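Local atomic coordinates of protein transport protein HOFQ (Aggregatibacter actinomycetemcomitans, PDB entry 2Y3M), a protein that probably serves as the outer-membrane secretin for DNA uptake during natural competence, its extra-membranous domains binding DNA. Residues 21-33 with 44-57. Residues are numbered along the deposited sequence; the frame is centred on the assembly and turned at random.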
loop_
_atom_site.group_PDB
_atom_site.type_symbol
_atom_site.label_atom_id
_atom_site.label_comp_id
_atom_site.label_asym_id
_atom_site.label_seq_id
_atom_site.Cartn_x
_atom_site.Cartn_y
_atom_site.Cartn_z
ATOM N N LEU B 21 0.233 6.664 -10.514
ATOM C CA LEU B 21 -0.557 5.527 -10.988
ATOM C C LEU B 21 -0.712 5.503 -12.510
ATOM O O LEU B 21 -0.623 4.439 -13.124
ATOM C CB LEU B 21 -1.935 5.499 -10.315
ATOM C CG LEU B 21 -2.053 4.945 -8.891
ATOM C CD1 LEU B 21 -3.457 5.185 -8.349
ATOM C CD2 LEU B 21 -1.698 3.459 -8.827
ATOM N N GLN B 22 -0.943 6.672 -13.107
ATOM C CA GLN B 22 -1.108 6.792 -14.558
ATOM C C GLN B 22 0.220 6.602 -15.287
ATOM O O GLN B 22 0.261 6.012 -16.371
ATOM C CB GLN B 22 -1.741 8.138 -14.922
ATOM C CG GLN B 22 -3.240 8.213 -14.638
ATOM C CD GLN B 22 -3.763 9.639 -14.553
ATOM O OE1 GLN B 22 -3.103 10.529 -14.010
ATOM N NE2 GLN B 22 -4.965 9.858 -15.079
ATOM N N GLN B 23 1.294 7.099 -14.680
ATOM C CA GLN B 23 2.644 6.933 -15.206
ATOM C C GLN B 23 3.053 5.456 -15.275
ATOM O O GLN B 23 3.530 4.994 -16.313
ATOM C CB GLN B 23 3.648 7.734 -14.371
ATOM C CG GLN B 23 3.589 9.239 -14.573
ATOM C CD GLN B 23 4.404 9.719 -15.768
ATOM O OE1 GLN B 23 4.353 9.139 -16.854
ATOM N NE2 GLN B 23 5.154 10.796 -15.569
ATOM N N LEU B 24 2.856 4.719 -14.179
ATOM C CA LEU B 24 3.207 3.292 -14.134
ATOM C C LEU B 24 2.205 2.397 -14.861
ATOM O O LEU B 24 2.454 1.204 -15.049
ATOM C CB LEU B 24 3.434 2.807 -12.692
ATOM C CG LEU B 24 4.889 2.795 -12.190
ATOM C CD1 LEU B 24 4.960 2.689 -10.669
ATOM C CD2 LEU B 24 5.720 1.682 -12.848
ATOM N N ALA B 25 1.075 2.978 -15.261
ATOM C CA ALA B 25 0.106 2.295 -16.116
ATOM C C ALA B 25 0.523 2.430 -17.580
ATOM O O ALA B 25 0.500 1.453 -18.330
ATOM C CB ALA B 25 -1.297 2.850 -15.901
ATOM N N LEU B 26 0.915 3.642 -17.973
ATOM C CA LEU B 26 1.362 3.909 -19.338
ATOM C C LEU B 26 2.597 3.096 -19.720
ATOM O O LEU B 26 2.711 2.641 -20.861
ATOM C CB LEU B 26 1.624 5.407 -19.548
ATOM C CG LEU B 26 0.419 6.332 -19.748
ATOM C CD1 LEU B 26 0.858 7.792 -19.722
ATOM C CD2 LEU B 26 -0.339 6.015 -21.041
ATOM N N ALA B 27 3.500 2.905 -18.756
ATOM C CA ALA B 27 4.777 2.215 -18.984
ATOM C C ALA B 27 4.621 0.745 -19.382
ATOM O O ALA B 27 5.471 0.195 -20.086
ATOM C CB ALA B 27 5.683 2.345 -17.761
ATOM N N HIS B 28 3.542 0.112 -18.933
ATOM C CA HIS B 28 3.260 -1.267 -19.328
ATOM C C HIS B 28 2.147 -1.340 -20.377
ATOM O O HIS B 28 1.629 -2.421 -20.665
ATOM C CB HIS B 28 2.914 -2.132 -18.109
ATOM C CG HIS B 28 3.965 -2.123 -17.040
ATOM N ND1 HIS B 28 3.860 -1.351 -15.902
ATOM C CD2 HIS B 28 5.141 -2.786 -16.937
ATOM C CE1 HIS B 28 4.927 -1.541 -15.144
ATOM N NE2 HIS B 28 5.719 -2.408 -15.750
ATOM N N ASN B 29 1.803 -0.188 -20.957
ATOM C CA ASN B 29 0.717 -0.089 -21.931
ATOM C C ASN B 29 -0.611 -0.550 -21.316
ATOM O O ASN B 29 -1.406 -1.253 -21.946
ATOM C CB ASN B 29 1.062 -0.892 -23.193
ATOM C CG ASN B 29 0.374 -0.364 -24.436
ATOM O OD1 ASN B 29 0.045 0.819 -24.534
ATOM N ND2 ASN B 29 0.173 -1.245 -25.406
ATOM N N THR B 30 -0.822 -0.155 -20.067
ATOM C CA THR B 30 -1.997 -0.535 -19.305
ATOM C C THR B 30 -2.937 0.656 -19.207
ATOM O O THR B 30 -2.530 1.744 -18.807
ATOM C CB THR B 30 -1.601 -1.023 -17.890
ATOM O OG1 THR B 30 -0.880 -2.254 -17.997
ATOM C CG2 THR B 30 -2.824 -1.236 -17.005
ATOM N N ASN B 31 -4.189 0.453 -19.603
ATOM C CA ASN B 31 -5.219 1.464 -19.387
ATOM C C ASN B 31 -5.643 1.497 -17.910
ATOM O O ASN B 31 -5.781 0.448 -17.276
ATOM C CB ASN B 31 -6.419 1.226 -20.306
ATOM C CG ASN B 31 -7.412 2.376 -20.285
ATOM O OD1 ASN B 31 -7.050 3.525 -20.027
ATOM N ND2 ASN B 31 -8.671 2.070 -20.564
ATOM N N LEU B 32 -5.821 2.701 -17.368
ATOM C CA LEU B 32 -6.192 2.872 -15.959
ATOM C C LEU B 32 -7.458 3.712 -15.781
ATOM O O LEU B 32 -7.524 4.854 -16.236
ATOM C CB LEU B 32 -5.030 3.489 -15.174
ATOM C CG LEU B 32 -5.264 3.833 -13.701
ATOM C CD1 LEU B 32 -5.338 2.579 -12.821
ATOM C CD2 LEU B 32 -4.187 4.780 -13.200
ATOM N N ILE B 33 -8.465 3.136 -15.136
ATOM C CA ILE B 33 -9.638 3.905 -14.729
ATOM C C ILE B 33 -9.632 4.034 -13.209
ATOM O O ILE B 33 -9.759 3.042 -12.487
ATOM C CB ILE B 33 -10.978 3.280 -15.210
ATOM C CG1 ILE B 33 -10.898 2.865 -16.684
ATOM C CG2 ILE B 33 -12.131 4.262 -14.990
ATOM C CD1 ILE B 33 -12.000 1.902 -17.125
ATOM N N LEU B 44 -9.398 0.995 -8.726
ATOM C CA LEU B 44 -8.648 1.042 -9.976
ATOM C C LEU B 44 -9.109 -0.073 -10.891
ATOM O O LEU B 44 -9.205 -1.233 -10.472
ATOM C CB LEU B 44 -7.155 0.880 -9.722
ATOM C CG LEU B 44 -6.454 1.791 -8.727
ATOM C CD1 LEU B 44 -4.984 1.406 -8.675
ATOM C CD2 LEU B 44 -6.638 3.264 -9.102
ATOM N N GLN B 45 -9.412 0.277 -12.136
ATOM C CA GLN B 45 -9.625 -0.740 -13.150
ATOM C C GLN B 45 -8.454 -0.708 -14.113
ATOM O O GLN B 45 -8.195 0.313 -14.753
ATOM C CB GLN B 45 -10.960 -0.563 -13.877
ATOM C CG GLN B 45 -11.150 -1.590 -14.985
ATOM C CD GLN B 45 -12.593 -1.932 -15.252
ATOM O OE1 GLN B 45 -13.462 -1.744 -14.397
ATOM N NE2 GLN B 45 -12.860 -2.452 -16.448
ATOM N N LEU B 46 -7.742 -1.825 -14.188
ATOM C CA LEU B 46 -6.560 -1.943 -15.033
ATOM C C LEU B 46 -6.860 -2.800 -16.247
ATOM O O LEU B 46 -7.525 -3.828 -16.145
ATOM C CB LEU B 46 -5.393 -2.533 -14.243
ATOM C CG LEU B 46 -4.946 -1.691 -13.052
ATOM C CD1 LEU B 46 -4.152 -2.531 -12.108
ATOM C CD2 LEU B 46 -4.126 -0.514 -13.530
ATOM N N GLU B 47 -6.389 -2.354 -17.405
ATOM C CA GLU B 47 -6.627 -3.074 -18.649
ATOM C C GLU B 47 -5.345 -3.241 -19.439
ATOM O O GLU B 47 -4.607 -2.283 -19.636
ATOM C CB GLU B 47 -7.665 -2.343 -19.499
ATOM C CG GLU B 47 -9.070 -2.404 -18.945
ATOM C CD GLU B 47 -9.995 -1.398 -19.591
ATOM O OE1 GLU B 47 -9.552 -0.649 -20.488
ATOM O OE2 GLU B 47 -11.174 -1.355 -19.195
ATOM N N ASN B 48 -5.089 -4.465 -19.885
ATOM C CA ASN B 48 -3.976 -4.731 -20.791
ATOM C C ASN B 48 -4.311 -5.858 -21.776
ATOM O O ASN B 48 -4.948 -6.838 -21.400
ATOM C CB ASN B 48 -2.708 -5.048 -19.997
ATOM C CG ASN B 48 -1.447 -4.839 -20.801
ATOM O OD1 ASN B 48 -1.244 -5.471 -21.840
ATOM N ND2 ASN B 48 -0.579 -3.958 -20.319
ATOM N N VAL B 49 -3.884 -5.705 -23.032
ATOM C CA VAL B 49 -4.097 -6.734 -24.069
ATOM C C VAL B 49 -3.327 -8.019 -23.745
ATOM O O VAL B 49 -3.715 -9.109 -24.170
ATOM C CB VAL B 49 -3.754 -6.234 -25.513
ATOM C CG1 VAL B 49 -4.674 -5.100 -25.937
ATOM C CG2 VAL B 49 -2.293 -5.815 -25.633
ATOM N N ASP B 50 -2.244 -7.875 -22.983
ATOM C CA ASP B 50 -1.461 -9.008 -22.491
ATOM C C ASP B 50 -1.762 -9.263 -21.021
ATOM O O ASP B 50 -1.800 -8.323 -20.217
ATOM C CB ASP B 50 0.039 -8.747 -22.660
ATOM C CG ASP B 50 0.548 -9.094 -24.052
ATOM O OD1 ASP B 50 0.242 -10.196 -24.558
ATOM O OD2 ASP B 50 1.279 -8.272 -24.639
ATOM N N LEU B 51 -1.971 -10.532 -20.678
ATOM C CA LEU B 51 -2.202 -10.933 -19.293
ATOM C C LEU B 51 -0.975 -10.751 -18.385
ATOM O O LEU B 51 -1.108 -10.269 -17.261
ATOM C CB LEU B 51 -2.710 -12.379 -19.216
ATOM C CG LEU B 51 -3.122 -12.905 -17.831
ATOM C CD1 LEU B 51 -4.131 -11.980 -17.154
ATOM C CD2 LEU B 51 -3.668 -14.326 -17.920
ATOM N N ASP B 52 0.202 -11.147 -18.865
ATOM C CA ASP B 52 1.430 -11.054 -18.067
ATOM C C ASP B 52 1.775 -9.595 -17.763
ATOM O O ASP B 52 2.294 -9.278 -16.694
ATOM C CB ASP B 52 2.605 -11.758 -18.764
ATOM C CG ASP B 52 2.996 -11.097 -20.090
ATOM O OD1 ASP B 52 2.132 -10.460 -20.738
ATOM O OD2 ASP B 52 4.172 -11.217 -20.492
ATOM N N GLN B 53 1.467 -8.720 -18.714
ATOM C CA GLN B 53 1.719 -7.297 -18.580
ATOM C C GLN B 53 0.738 -6.674 -17.583
ATOM O O GLN B 53 1.104 -5.773 -16.830
ATOM C CB GLN B 53 1.648 -6.612 -19.947
ATOM C CG GLN B 53 2.578 -5.416 -20.102
ATOM C CD GLN B 53 4.041 -5.791 -20.301
ATOM O OE1 GLN B 53 4.400 -6.968 -20.333
ATOM N NE2 GLN B 53 4.891 -4.780 -20.448
ATOM N N LEU B 54 -0.495 -7.178 -17.570
ATOM C CA LEU B 54 -1.481 -6.783 -16.566
ATOM C C LEU B 54 -1.008 -7.149 -15.146
ATOM O O LEU B 54 -1.066 -6.308 -14.246
ATOM C CB LEU B 54 -2.856 -7.399 -16.860
ATOM C CG LEU B 54 -4.026 -7.038 -15.924
ATOM C CD1 LEU B 54 -4.437 -5.574 -16.066
ATOM C CD2 LEU B 54 -5.222 -7.945 -16.168
ATOM N N PHE B 55 -0.530 -8.386 -14.964
ATOM C CA PHE B 55 -0.023 -8.854 -13.672
ATOM C C PHE B 55 1.113 -7.979 -13.149
ATOM O O PHE B 55 1.178 -7.680 -11.950
ATOM C CB PHE B 55 0.462 -10.307 -13.746
ATOM C CG PHE B 55 -0.645 -11.336 -13.777
ATOM C CD1 PHE B 55 -1.836 -11.139 -13.081
ATOM C CD2 PHE B 55 -0.472 -12.527 -14.479
ATOM C CE1 PHE B 55 -2.847 -12.102 -13.107
ATOM C CE2 PHE B 55 -1.473 -13.494 -14.506
ATOM C CZ PHE B 55 -2.663 -13.282 -13.819
ATOM N N ARG B 56 2.004 -7.582 -14.055
ATOM C CA ARG B 56 3.143 -6.735 -13.710
ATOM C C ARG B 56 2.691 -5.345 -13.273
ATOM O O ARG B 56 3.261 -4.774 -12.345
ATOM C CB ARG B 56 4.141 -6.659 -14.868
ATOM C CG ARG B 56 5.097 -7.841 -14.903
ATOM C CD ARG B 56 5.655 -8.109 -16.294
ATOM N NE ARG B 56 6.513 -7.029 -16.773
ATOM C CZ ARG B 56 7.485 -7.182 -17.665
ATOM N NH1 ARG B 56 7.749 -8.381 -18.175
ATOM N NH2 ARG B 56 8.209 -6.135 -18.039
ATOM N N SER B 57 1.663 -4.818 -13.939
ATOM C CA SER B 57 1.052 -3.552 -13.551
ATOM C C SER B 57 0.483 -3.652 -12.144
ATOM O O SER B 57 0.646 -2.736 -11.346
ATOM C CB SER B 57 -0.054 -3.147 -14.531
ATOM O OG SER B 57 0.480 -2.641 -15.738
HETATM O O HOH W 1 -2.784 -3.144 -23.391
#
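The hydroxyl of T30 is gripped by two side chains of segment 44-57: ND2 of N48 donates to OG1 at 2.9 Å in a nearly straight bond (167°), and OG of S57, in helix 51-63, hydrogen-bonds to OG1 at 2.7 Å. The second hydrogen of the N48 amide goes to H28 O (2.7 Å), a more bent bond at 133° that reaches the carbonyl from outside its plane. With CG anti to the backbone N (chi1 -159°), N48 also turns OD1 to the amide of D50, closing an Asx turn that leads into helix 51-63. N29, at positive phi, ends helix 18-26 in a Schellman motif, and its carbonyl is joined by a water to V49 N. Beyond T30 the strands pair antiparallel: N31 bonds E47 and I33 bonds Q45 through both backbone groups. On the face bearing N31, its ND2 meets E47 OE1 (2.9 Å) from above the carboxylate plane; that oxygen also forms a salt bridge with K77 of the second subunit. On the other face, L32 CD1 packs tightly on L46 CD2 (3.4 Å), and L21 of helix 18-26 presses on L44. L44 and L46 also rest on I61 of helix 51-63, and strand 42-48 pairs with the second subunit, extending the sheet.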